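Local coordinates for calcium homeostasis modulator protein 5 (Homo sapiens, PDB 7D60) that assembles into undecameric, cone-shaped large-pore channels in the membrane, whose gating and ion conductance are probably regulated by membrane lipids, at residues A[231-234]-A[235-238]; A[40-44]-A[45-49]; A[275-279]-A[280-284]; A[218-221]-A[222-226]. All coordinates share one frame; numbering follows the deposited sequence.

Contact 1 of 4, residues A[231-234]-A[235-238]; sequences LDYA and NKLS
Two torsions bring Lys236 over the ring of Tyr233: CG of the lysine stands anti to its own carbonyl carbon (chi1 -77°), which points the chain back down the helix, and a bend at chi3 (58°) turns its last carbons toward the tyrosine. The result is an i to i+3 cation-pi pair on the long cytoplasmic helix 209-246. Lys236 NZ sits 4.2 Å from the centroid of the Tyr233 ring, well over the face though displaced toward the rim beside CE1. The two side chains run side by side in the same direction. It is the length of the lysine chain, together with its bend, that lets the charge arrive above the ring. On the way CD passes 3.6 Å from Asp232 O. The carboxylate of Asp232 lies nearby as well, with OD2 4.6 Å from Lys236 NZ; this is too far for a salt bridge, but the opposite charge probably favours the ammonium's position. Tyr233 serves two partners, since its ring also meets that of Phe246 of a neighbouring subunit.

The other flank of this turn faces a second neighbouring subunit. There Ala234 and Asn235 pack on Lys221 of that subunit and Leu237 on its Tyr218; the small methyl of Ala234 suits a place packed against that lysine. Beneath the side chains the i to i+4 backbone bonds are uneven. Leu237 N reaches Tyr233 O in a weak bond of 3.4 Å, whereas Ser238 N makes a straighter bond to Ala234 O, 3.2 Å long.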
loop_
_atom_site.group_PDB
_atom_site.type_symbol
_atom_site.label_atom_id
_atom_site.label_comp_id
_atom_site.label_asym_id
_atom_site.label_seq_id
_atom_site.Cartn_x
_atom_site.Cartn_y
_atom_site.Cartn_z
ATOM N N LEU A 231 -42.681 19.830 -14.431
ATOM C CA LEU A 231 -42.490 19.113 -13.182
ATOM C C LEU A 231 -43.184 19.793 -12.011
ATOM O O LEU A 231 -43.411 19.153 -10.983
ATOM C CB LEU A 231 -40.991 18.983 -12.919
ATOM C CG LEU A 231 -40.379 17.966 -11.970
ATOM C CD1 LEU A 231 -39.074 17.488 -12.556
ATOM C CD2 LEU A 231 -40.148 18.581 -10.609
ATOM N N ASP A 232 -43.532 21.068 -12.150
ATOM C CA ASP A 232 -44.211 21.801 -11.093
ATOM C C ASP A 232 -45.725 21.726 -11.229
ATOM O O ASP A 232 -46.430 21.644 -10.222
ATOM C CB ASP A 232 -43.736 23.253 -11.109
ATOM C CG ASP A 232 -44.506 24.135 -10.166
ATOM O OD1 ASP A 232 -44.383 23.943 -8.941
ATOM O OD2 ASP A 232 -45.223 25.034 -10.650
ATOM N N TYR A 233 -46.240 21.746 -12.456
ATOM C CA TYR A 233 -47.672 21.635 -12.677
ATOM C C TYR A 233 -48.166 20.200 -12.624
ATOM O O TYR A 233 -49.378 19.983 -12.578
ATOM C CB TYR A 233 -48.046 22.237 -14.027
ATOM C CG TYR A 233 -48.367 23.700 -13.975
ATOM C CD1 TYR A 233 -49.675 24.145 -14.074
ATOM C CD2 TYR A 233 -47.362 24.643 -13.837
ATOM C CE1 TYR A 233 -49.972 25.486 -14.032
ATOM C CE2 TYR A 233 -47.647 25.985 -13.793
ATOM C CZ TYR A 233 -48.953 26.401 -13.890
ATOM O OH TYR A 233 -49.239 27.743 -13.847
ATOM N N ALA A 234 -47.268 19.220 -12.647
ATOM C CA ALA A 234 -47.697 17.833 -12.535
ATOM C C ALA A 234 -47.678 17.354 -11.094
ATOM O O ALA A 234 -48.362 16.383 -10.764
ATOM C CB ALA A 234 -46.825 16.934 -13.403
ATOM N N ASN A 235 -46.908 18.011 -10.228
ATOM C CA ASN A 235 -47.018 17.757 -8.798
ATOM C C ASN A 235 -48.298 18.333 -8.220
ATOM O O ASN A 235 -48.884 17.737 -7.316
ATOM C CB ASN A 235 -45.824 18.344 -8.056
ATOM C CG ASN A 235 -44.750 17.328 -7.795
ATOM O OD1 ASN A 235 -45.036 16.180 -7.475
ATOM N ND2 ASN A 235 -43.500 17.746 -7.912
ATOM N N LYS A 236 -48.739 19.482 -8.717
ATOM C CA LYS A 236 -49.959 20.090 -8.219
ATOM C C LYS A 236 -51.207 19.403 -8.741
ATOM O O LYS A 236 -52.250 19.475 -8.089
ATOM C CB LYS A 236 -50.001 21.568 -8.594
ATOM C CG LYS A 236 -49.122 22.448 -7.733
ATOM C CD LYS A 236 -48.770 23.736 -8.445
ATOM C CE LYS A 236 -50.013 24.510 -8.833
ATOM N NZ LYS A 236 -49.716 25.556 -9.846
ATOM N N LEU A 237 -51.130 18.750 -9.893
ATOM C CA LEU A 237 -52.275 18.041 -10.441
ATOM C C LEU A 237 -52.438 16.659 -9.825
ATOM O O LEU A 237 -53.564 16.207 -9.615
ATOM C CB LEU A 237 -52.143 17.927 -11.960
ATOM C CG LEU A 237 -53.298 17.295 -12.730
ATOM C CD1 LEU A 237 -54.593 18.002 -12.413
ATOM C CD2 LEU A 237 -53.025 17.324 -14.211
ATOM N N SER A 238 -51.335 15.980 -9.516
ATOM C CA SER A 238 -51.439 14.663 -8.905
ATOM C C SER A 238 -51.806 14.748 -7.430
ATOM O O SER A 238 -52.414 13.818 -6.898
ATOM C CB SER A 238 -50.134 13.894 -9.086
ATOM O OG SER A 238 -49.180 14.284 -8.126
#

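Contact 2 of 4, residues A[40-44]-A[45-49]; sequences KCPCS and TENMT
The Asn47 side chain is the main polar group turned toward the loop that leads from the S1 helix into S2. Its amide reaches back toward the Cys41-Pro42 segment, bringing OD1 3.2 Å from Cys41 SG. The same OD1 lies 2.9 Å from Pro42 O; both are acceptors and form no bond with each other as modelled, and at this resolution neither spacing deserves much weight. Putting an alanine at this position would probably deprive Cys41 and Pro42 of their amide neighbour and open a gap toward Cys127, Ser130 and His154, which the asparagine also touches.

Van der Waals contacts are few. The Pro42 ring slides past Asn47 in the opposite direction, with CG 3.7 Å from OD1, and Ser44 CB rests 3.8 Å from Glu46 CG. Glu46 holds the N-cap position; its CG lies between the backbone N and the carbonyl carbon (chi1 48°), directed to Ser44. Its OE1 bonds weakly to Ser174 OG of a neighbouring subunit, and the compact, rigid proline ring suits a loop segment packed against Leu173 of that subunit.

Covalent and ionic links complete the site: Lys40 NZ forms a salt bridge with a bound 1,2-dioctanoyl-sn-glycero-3-phosphate, while Cys41 is joined to Cys127 and Cys43 to Cys158. The arrangement is a disulfide-braced Cys-Pro-Cys linker, tying the extracellular S1-S2 connection of this CALHM channel to the end of S3 and to the extracellular segment between S3 and S4.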
loop_
_atom_site.group_PDB
_atom_site.type_symbol
_atom_site.label_atom_id
_atom_site.label_comp_id
_atom_site.label_asym_id
_atom_site.label_seq_id
_atom_site.Cartn_x
_atom_site.Cartn_y
_atom_site.Cartn_z
ATOM N N LYS A 40 -13.720 -14.618 -41.088
ATOM C CA LYS A 40 -12.789 -15.543 -41.718
ATOM C C LYS A 40 -13.342 -15.906 -43.085
ATOM O O LYS A 40 -14.399 -16.532 -43.193
ATOM C CB LYS A 40 -12.531 -16.779 -40.846
ATOM C CG LYS A 40 -13.743 -17.399 -40.181
ATOM C CD LYS A 40 -13.322 -18.501 -39.233
ATOM C CE LYS A 40 -12.657 -17.924 -37.995
ATOM N NZ LYS A 40 -13.609 -17.137 -37.163
ATOM N N CYS A 41 -12.644 -15.485 -44.110
ATOM C CA CYS A 41 -13.092 -15.544 -45.490
ATOM C C CYS A 41 -13.124 -16.990 -45.973
ATOM O O CYS A 41 -12.168 -17.736 -45.758
ATOM C CB CYS A 41 -12.157 -14.708 -46.371
ATOM S SG CYS A 41 -12.579 -14.493 -48.122
ATOM N N PRO A 42 -14.202 -17.418 -46.612
ATOM C CA PRO A 42 -14.207 -18.715 -47.283
ATOM C C PRO A 42 -13.450 -18.595 -48.600
ATOM O O PRO A 42 -12.928 -17.548 -48.962
ATOM C CB PRO A 42 -15.693 -18.985 -47.501
ATOM C CG PRO A 42 -16.269 -17.650 -47.680
ATOM C CD PRO A 42 -15.464 -16.699 -46.838
ATOM N N CYS A 43 -13.395 -19.687 -49.334
ATOM C CA CYS A 43 -12.690 -19.661 -50.601
ATOM C C CYS A 43 -13.544 -20.308 -51.668
ATOM O O CYS A 43 -13.112 -21.163 -52.439
ATOM C CB CYS A 43 -11.317 -20.287 -50.420
ATOM S SG CYS A 43 -10.114 -19.059 -49.840
ATOM N N SER A 44 -14.794 -19.877 -51.706
ATOM C CA SER A 44 -15.865 -20.467 -52.484
ATOM C C SER A 44 -16.374 -19.445 -53.490
ATOM O O SER A 44 -15.778 -18.388 -53.689
ATOM C CB SER A 44 -16.985 -20.933 -51.558
ATOM O OG SER A 44 -16.491 -21.797 -50.552
ATOM N N THR A 45 -17.494 -19.770 -54.127
ATOM C CA THR A 45 -18.178 -18.820 -54.992
ATOM C C THR A 45 -18.997 -17.798 -54.218
ATOM O O THR A 45 -19.554 -16.885 -54.832
ATOM C CB THR A 45 -19.091 -19.555 -55.971
ATOM O OG1 THR A 45 -19.927 -20.466 -55.249
ATOM C CG2 THR A 45 -18.269 -20.328 -56.983
ATOM N N GLU A 46 -19.091 -17.930 -52.895
ATOM C CA GLU A 46 -19.784 -16.970 -52.048
ATOM C C GLU A 46 -18.827 -15.970 -51.413
ATOM O O GLU A 46 -19.061 -15.519 -50.291
ATOM C CB GLU A 46 -20.580 -17.695 -50.965
ATOM C CG GLU A 46 -19.789 -18.768 -50.233
ATOM C CD GLU A 46 -20.590 -19.452 -49.136
ATOM O OE1 GLU A 46 -21.160 -20.534 -49.395
ATOM O OE2 GLU A 46 -20.642 -18.912 -48.011
ATOM N N ASN A 47 -17.740 -15.629 -52.104
ATOM C CA ASN A 47 -16.819 -14.623 -51.591
ATOM C C ASN A 47 -17.379 -13.222 -51.747
ATOM O O ASN A 47 -17.144 -12.363 -50.893
ATOM C CB ASN A 47 -15.475 -14.710 -52.308
ATOM C CG ASN A 47 -14.443 -15.429 -51.502
ATOM O OD1 ASN A 47 -14.637 -15.673 -50.323
ATOM N ND2 ASN A 47 -13.318 -15.734 -52.117
ATOM N N MET A 48 -18.099 -12.976 -52.840
ATOM C CA MET A 48 -18.600 -11.639 -53.126
ATOM C C MET A 48 -19.683 -11.231 -52.140
ATOM O O MET A 48 -19.673 -10.107 -51.643
ATOM C CB MET A 48 -19.121 -11.574 -54.557
ATOM C CG MET A 48 -19.633 -10.218 -54.979
ATOM S SD MET A 48 -18.361 -8.945 -54.998
ATOM C CE MET A 48 -17.913 -8.947 -56.728
ATOM N N THR A 49 -20.605 -12.137 -51.818
ATOM C CA THR A 49 -21.683 -11.806 -50.893
ATOM C C THR A 49 -21.195 -11.724 -49.454
ATOM O O THR A 49 -21.710 -10.919 -48.676
ATOM C CB THR A 49 -22.802 -12.837 -51.019
ATOM O OG1 THR A 49 -23.050 -13.093 -52.403
ATOM C CG2 THR A 49 -24.079 -12.335 -50.385
#

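Contact 3 of 4, residues A[275-279]-A[280-284]; sequences QQHYS and TLHRV
Gln276 opens the approach to an N-capped helix, the cytoplasmic helix 280-287, by setting its carbonyl O 4.1 Å from His282 CE1; its own amide serves other partners, NE2 bonding to Pro257 O of a neighbouring subunit. His277 follows with an edge-to-face pair: its CD2 edge points at the centre of the His282 ring, the centroids 5.2 Å apart and the planes at 81°. One face of the His277 ring also receives Arg283 CA in a CH-pi contact, 4.1 Å from the centroid, so the imidazole rests against the first helical turn. Tyr278 gives its backbone N-H to His282 ND1 in a nearly straight 3.3 Å bond tilted slightly from the imidazole plane, while its ring meets Phe214 edge-to-face. Histidine suits position 282 because one flat ring supplies both an acceptor nitrogen and an aromatic face; a leucine there would probably leave Tyr278 N without its acceptor and the His277 edge without a ring to rest on. Ser279 is the N-cap. Its carbonyl takes a weak bond from Arg283 N, and its hydroxyl, placed between the backbone N and carbonyl carbon (chi1 60°), accepts from His282 N, with OG 3.0 Å from that nitrogen.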
loop_
_atom_site.group_PDB
_atom_site.type_symbol
_atom_site.label_atom_id
_atom_site.label_comp_id
_atom_site.label_asym_id
_atom_site.label_seq_id
_atom_site.Cartn_x
_atom_site.Cartn_y
_atom_site.Cartn_z
ATOM N N GLN A 275 -40.643 40.954 -37.439
ATOM C CA GLN A 275 -40.991 40.708 -36.043
ATOM C C GLN A 275 -40.115 39.563 -35.566
ATOM O O GLN A 275 -40.347 38.408 -35.935
ATOM C CB GLN A 275 -42.468 40.359 -35.888
ATOM C CG GLN A 275 -43.414 41.334 -36.555
ATOM C CD GLN A 275 -43.864 40.849 -37.914
ATOM O OE1 GLN A 275 -43.812 39.655 -38.206
ATOM N NE2 GLN A 275 -44.306 41.774 -38.758
ATOM N N GLN A 276 -39.110 39.870 -34.755
ATOM C CA GLN A 276 -38.091 38.883 -34.415
ATOM C C GLN A 276 -38.547 38.079 -33.204
ATOM O O GLN A 276 -38.515 38.556 -32.069
ATOM C CB GLN A 276 -36.742 39.556 -34.188
ATOM C CG GLN A 276 -36.779 40.884 -33.456
ATOM C CD GLN A 276 -35.486 41.647 -33.596
ATOM O OE1 GLN A 276 -34.726 41.428 -34.534
ATOM N NE2 GLN A 276 -35.221 42.539 -32.651
ATOM N N HIS A 277 -38.978 36.849 -33.452
ATOM C CA HIS A 277 -39.307 35.894 -32.407
ATOM C C HIS A 277 -38.297 34.761 -32.445
ATOM O O HIS A 277 -37.898 34.317 -33.522
ATOM C CB HIS A 277 -40.720 35.350 -32.589
ATOM C CG HIS A 277 -41.773 36.408 -32.632
ATOM N ND1 HIS A 277 -42.575 36.616 -33.731
ATOM C CD2 HIS A 277 -42.157 37.319 -31.708
ATOM C CE1 HIS A 277 -43.407 37.609 -33.484
ATOM N NE2 HIS A 277 -43.173 38.054 -32.264
ATOM N N TYR A 278 -37.884 34.296 -31.275
ATOM C CA TYR A 278 -36.805 33.328 -31.175
ATOM C C TYR A 278 -37.287 31.903 -30.958
ATOM O O TYR A 278 -36.461 30.992 -30.893
ATOM C CB TYR A 278 -35.847 33.737 -30.058
ATOM C CG TYR A 278 -35.180 35.058 -30.327
ATOM C CD1 TYR A 278 -34.160 35.160 -31.260
ATOM C CD2 TYR A 278 -35.584 36.205 -29.671
ATOM C CE1 TYR A 278 -33.557 36.365 -31.520
ATOM C CE2 TYR A 278 -34.988 37.411 -29.926
ATOM C CZ TYR A 278 -33.976 37.485 -30.851
ATOM O OH TYR A 278 -33.380 38.691 -31.103
ATOM N N SER A 279 -38.593 31.687 -30.846
ATOM C CA SER A 279 -39.171 30.351 -30.848
ATOM C C SER A 279 -40.606 30.471 -31.321
ATOM O O SER A 279 -41.106 31.568 -31.572
ATOM C CB SER A 279 -39.105 29.688 -29.472
ATOM O OG SER A 279 -39.800 30.443 -28.505
ATOM N N THR A 280 -41.268 29.326 -31.449
ATOM C CA THR A 280 -42.685 29.336 -31.771
ATOM C C THR A 280 -43.552 29.509 -30.534
ATOM O O THR A 280 -44.731 29.847 -30.663
ATOM C CB THR A 280 -43.071 28.059 -32.514
ATOM O OG1 THR A 280 -44.469 28.082 -32.809
ATOM C CG2 THR A 280 -42.753 26.848 -31.686
ATOM N N LEU A 281 -42.995 29.296 -29.346
ATOM C CA LEU A 281 -43.686 29.646 -28.116
ATOM C C LEU A 281 -43.593 31.135 -27.828
ATOM O O LEU A 281 -44.505 31.701 -27.225
ATOM C CB LEU A 281 -43.108 28.847 -26.953
ATOM C CG LEU A 281 -43.882 28.835 -25.645
ATOM C CD1 LEU A 281 -45.301 28.422 -25.898
ATOM C CD2 LEU A 281 -43.227 27.882 -24.690
ATOM N N HIS A 282 -42.501 31.776 -28.241
ATOM C CA HIS A 282 -42.400 33.230 -28.181
ATOM C C HIS A 282 -43.403 33.886 -29.121
ATOM O O HIS A 282 -43.937 34.956 -28.820
ATOM C CB HIS A 282 -40.967 33.640 -28.525
ATOM C CG HIS A 282 -40.658 35.089 -28.311
ATOM N ND1 HIS A 282 -39.499 35.667 -28.773
ATOM C CD2 HIS A 282 -41.336 36.071 -27.675
ATOM C CE1 HIS A 282 -39.480 36.944 -28.444
ATOM N NE2 HIS A 282 -40.585 37.216 -27.780
ATOM N N ARG A 283 -43.695 33.247 -30.249
ATOM C CA ARG A 283 -44.553 33.868 -31.247
ATOM C C ARG A 283 -46.024 33.812 -30.857
ATOM O O ARG A 283 -46.756 34.777 -31.079
ATOM C CB ARG A 283 -44.332 33.210 -32.605
ATOM C CG ARG A 283 -45.055 33.886 -33.742
ATOM C CD ARG A 283 -45.036 33.032 -34.979
ATOM N NE ARG A 283 -45.619 31.722 -34.725
ATOM C CZ ARG A 283 -46.710 31.260 -35.324
ATOM N NH1 ARG A 283 -47.337 32.005 -36.222
ATOM N NH2 ARG A 283 -47.169 30.053 -35.028
ATOM N N VAL A 284 -46.483 32.706 -30.268
ATOM C CA VAL A 284 -47.896 32.608 -29.911
ATOM C C VAL A 284 -48.232 33.387 -28.646
ATOM O O VAL A 284 -49.410 33.665 -28.401
ATOM C CB VAL A 284 -48.341 31.143 -29.756
ATOM C CG1 VAL A 284 -48.040 30.371 -31.015
ATOM C CG2 VAL A 284 -47.677 30.494 -28.568
#

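Contact 4 of 4, residues A[218-221]-A[222-226]; sequences YAQK and EKEQL
The side chain of Glu222 crosses that of Tyr218 at a slant, one turn further on, both with CG anti to the backbone N. The glutamate is extended beyond that (chi2 -171°), which carries its carboxylate out to the phenol end: CD comes 3.4 Å from Tyr218 OH, and the carboxylate is turned only 29° from the ring plane. Its CB lies over a ring face, toward the rim. On a more exposed flank, Gln220 bends at chi2 (-89°) so that its amide can meet Glu224, whose chain is extended. NE2 donates to Glu224 OE2 at 3.2 Å, coming from above the carboxylate plane with the two flat groups nearly perpendicular. Lys223 curls at its last torsion, and its flexible chain folds NZ back to Ala219 O, 3.2 Å away. Lys221 runs out almost straight past CG and makes its polar bond with Leu231 O of a neighbouring subunit, whose Asn241 ND2 bonds to Tyr218 OH. Under these groups Glu222 N bonds to Tyr218 O at 2.9 Å. This part of helix 209-246 thus lies between the capped start of helix 280-287, where Ser279 OG bonds weakly with both Tyr218 OH and Glu222 OE2, and helix 209-246 of the adjoining subunit.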
loop_
_atom_site.group_PDB
_atom_site.type_symbol
_atom_site.label_atom_id
_atom_site.label_comp_id
_atom_site.label_asym_id
_atom_site.label_seq_id
_atom_site.Cartn_x
_atom_site.Cartn_y
_atom_site.Cartn_z
ATOM N N TYR A 218 -30.976 31.289 -25.948
ATOM C CA TYR A 218 -32.372 31.276 -25.532
ATOM C C TYR A 218 -32.990 29.900 -25.714
ATOM O O TYR A 218 -33.729 29.431 -24.846
ATOM C CB TYR A 218 -33.171 32.318 -26.308
ATOM C CG TYR A 218 -34.652 32.179 -26.093
ATOM C CD1 TYR A 218 -35.216 32.450 -24.859
ATOM C CD2 TYR A 218 -35.485 31.746 -27.108
ATOM C CE1 TYR A 218 -36.564 32.309 -24.648
ATOM C CE2 TYR A 218 -36.836 31.606 -26.905
ATOM C CZ TYR A 218 -37.368 31.889 -25.674
ATOM O OH TYR A 218 -38.714 31.752 -25.464
ATOM N N ALA A 219 -32.703 29.238 -26.834
ATOM C CA ALA A 219 -33.275 27.925 -27.099
ATOM C C ALA A 219 -32.732 26.853 -26.172
ATOM O O ALA A 219 -33.396 25.835 -25.972
ATOM C CB ALA A 219 -33.021 27.524 -28.547
ATOM N N GLN A 220 -31.555 27.057 -25.597
ATOM C CA GLN A 220 -30.986 26.077 -24.688
ATOM C C GLN A 220 -31.669 26.085 -23.334
ATOM O O GLN A 220 -31.849 25.026 -22.731
ATOM C CB GLN A 220 -29.492 26.325 -24.507
ATOM C CG GLN A 220 -28.710 25.085 -24.137
ATOM C CD GLN A 220 -28.643 24.867 -22.641
ATOM O OE1 GLN A 220 -28.425 25.805 -21.877
ATOM N NE2 GLN A 220 -28.842 23.626 -22.215
ATOM N N LYS A 221 -32.039 27.253 -22.826
ATOM C CA LYS A 221 -32.705 27.267 -21.537
ATOM C C LYS A 221 -34.153 27.712 -21.615
ATOM O O LYS A 221 -34.726 28.070 -20.586
ATOM C CB LYS A 221 -31.951 28.138 -20.551
ATOM C CG LYS A 221 -31.754 29.544 -20.975
ATOM C CD LYS A 221 -30.555 30.060 -20.251
ATOM C CE LYS A 221 -30.686 31.521 -20.024
ATOM N NZ LYS A 221 -29.578 32.014 -19.196
ATOM N N GLU A 222 -34.755 27.706 -22.796
ATOM C CA GLU A 222 -36.191 27.515 -22.840
ATOM C C GLU A 222 -36.519 26.049 -22.606
ATOM O O GLU A 222 -37.595 25.728 -22.104
ATOM C CB GLU A 222 -36.757 27.976 -24.178
ATOM C CG GLU A 222 -38.266 28.069 -24.206
ATOM C CD GLU A 222 -38.808 28.327 -25.586
ATOM O OE1 GLU A 222 -38.017 28.313 -26.547
ATOM O OE2 GLU A 222 -40.024 28.554 -25.715
ATOM N N LYS A 223 -35.584 25.155 -22.928
ATOM C CA LYS A 223 -35.752 23.735 -22.659
ATOM C C LYS A 223 -35.583 23.405 -21.186
ATOM O O LYS A 223 -36.250 22.498 -20.684
ATOM C CB LYS A 223 -34.747 22.924 -23.471
ATOM C CG LYS A 223 -35.205 22.574 -24.862
ATOM C CD LYS A 223 -34.197 21.668 -25.549
ATOM C CE LYS A 223 -34.226 21.842 -27.061
ATOM N NZ LYS A 223 -33.489 23.054 -27.511
ATOM N N GLU A 224 -34.695 24.105 -20.485
ATOM C CA GLU A 224 -34.501 23.842 -19.066
ATOM C C GLU A 224 -35.644 24.399 -18.234
ATOM O O GLU A 224 -36.041 23.793 -17.237
ATOM C CB GLU A 224 -33.176 24.433 -18.595
ATOM C CG GLU A 224 -31.958 23.643 -19.024
ATOM C CD GLU A 224 -30.662 24.402 -18.811
ATOM O OE1 GLU A 224 -30.712 25.543 -18.308
ATOM O OE2 GLU A 224 -29.591 23.861 -19.153
ATOM N N GLN A 225 -36.175 25.555 -18.624
ATOM C CA GLN A 225 -37.282 26.154 -17.898
ATOM C C GLN A 225 -38.596 25.451 -18.182
ATOM O O GLN A 225 -39.516 25.534 -17.367
ATOM C CB GLN A 225 -37.398 27.631 -18.253
ATOM C CG GLN A 225 -36.268 28.484 -17.735
ATOM C CD GLN A 225 -36.424 28.819 -16.281
ATOM O OE1 GLN A 225 -35.718 28.285 -15.427
ATOM N NE2 GLN A 225 -37.357 29.704 -15.984
ATOM N N LEU A 226 -38.702 24.766 -19.317
ATOM C CA LEU A 226 -39.901 24.004 -19.632
ATOM C C LEU A 226 -39.947 22.690 -18.873
ATOM O O LEU A 226 -41.035 22.191 -18.585
ATOM C CB LEU A 226 -39.966 23.749 -21.133
ATOM C CG LEU A 226 -41.274 23.351 -21.793
ATOM C CD1 LEU A 226 -42.366 24.303 -21.397
ATOM C CD2 LEU A 226 -41.078 23.390 -23.278
#

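Contacts 1 and 4 are two separate parts of helix 209-246, centres 19 Å apart, and each combines an exposed flank rich in charged chains with a buried flank facing another subunit; they meet across subunits, through Lys221 and Leu231. Contact 3, none of whose touching residues is fully exposed, packs beside contact 4, where Leu281 lies on Glu222; its chemistry is aromatic and capping rather than built on long charged chains. Contact 2 stands apart, its centre about 54 Å or more from the others, on the opposite side of the chain's centre. There, at the extracellular start of S2, disulfides and a lipid-bound lysine are added to cross-subunit packing.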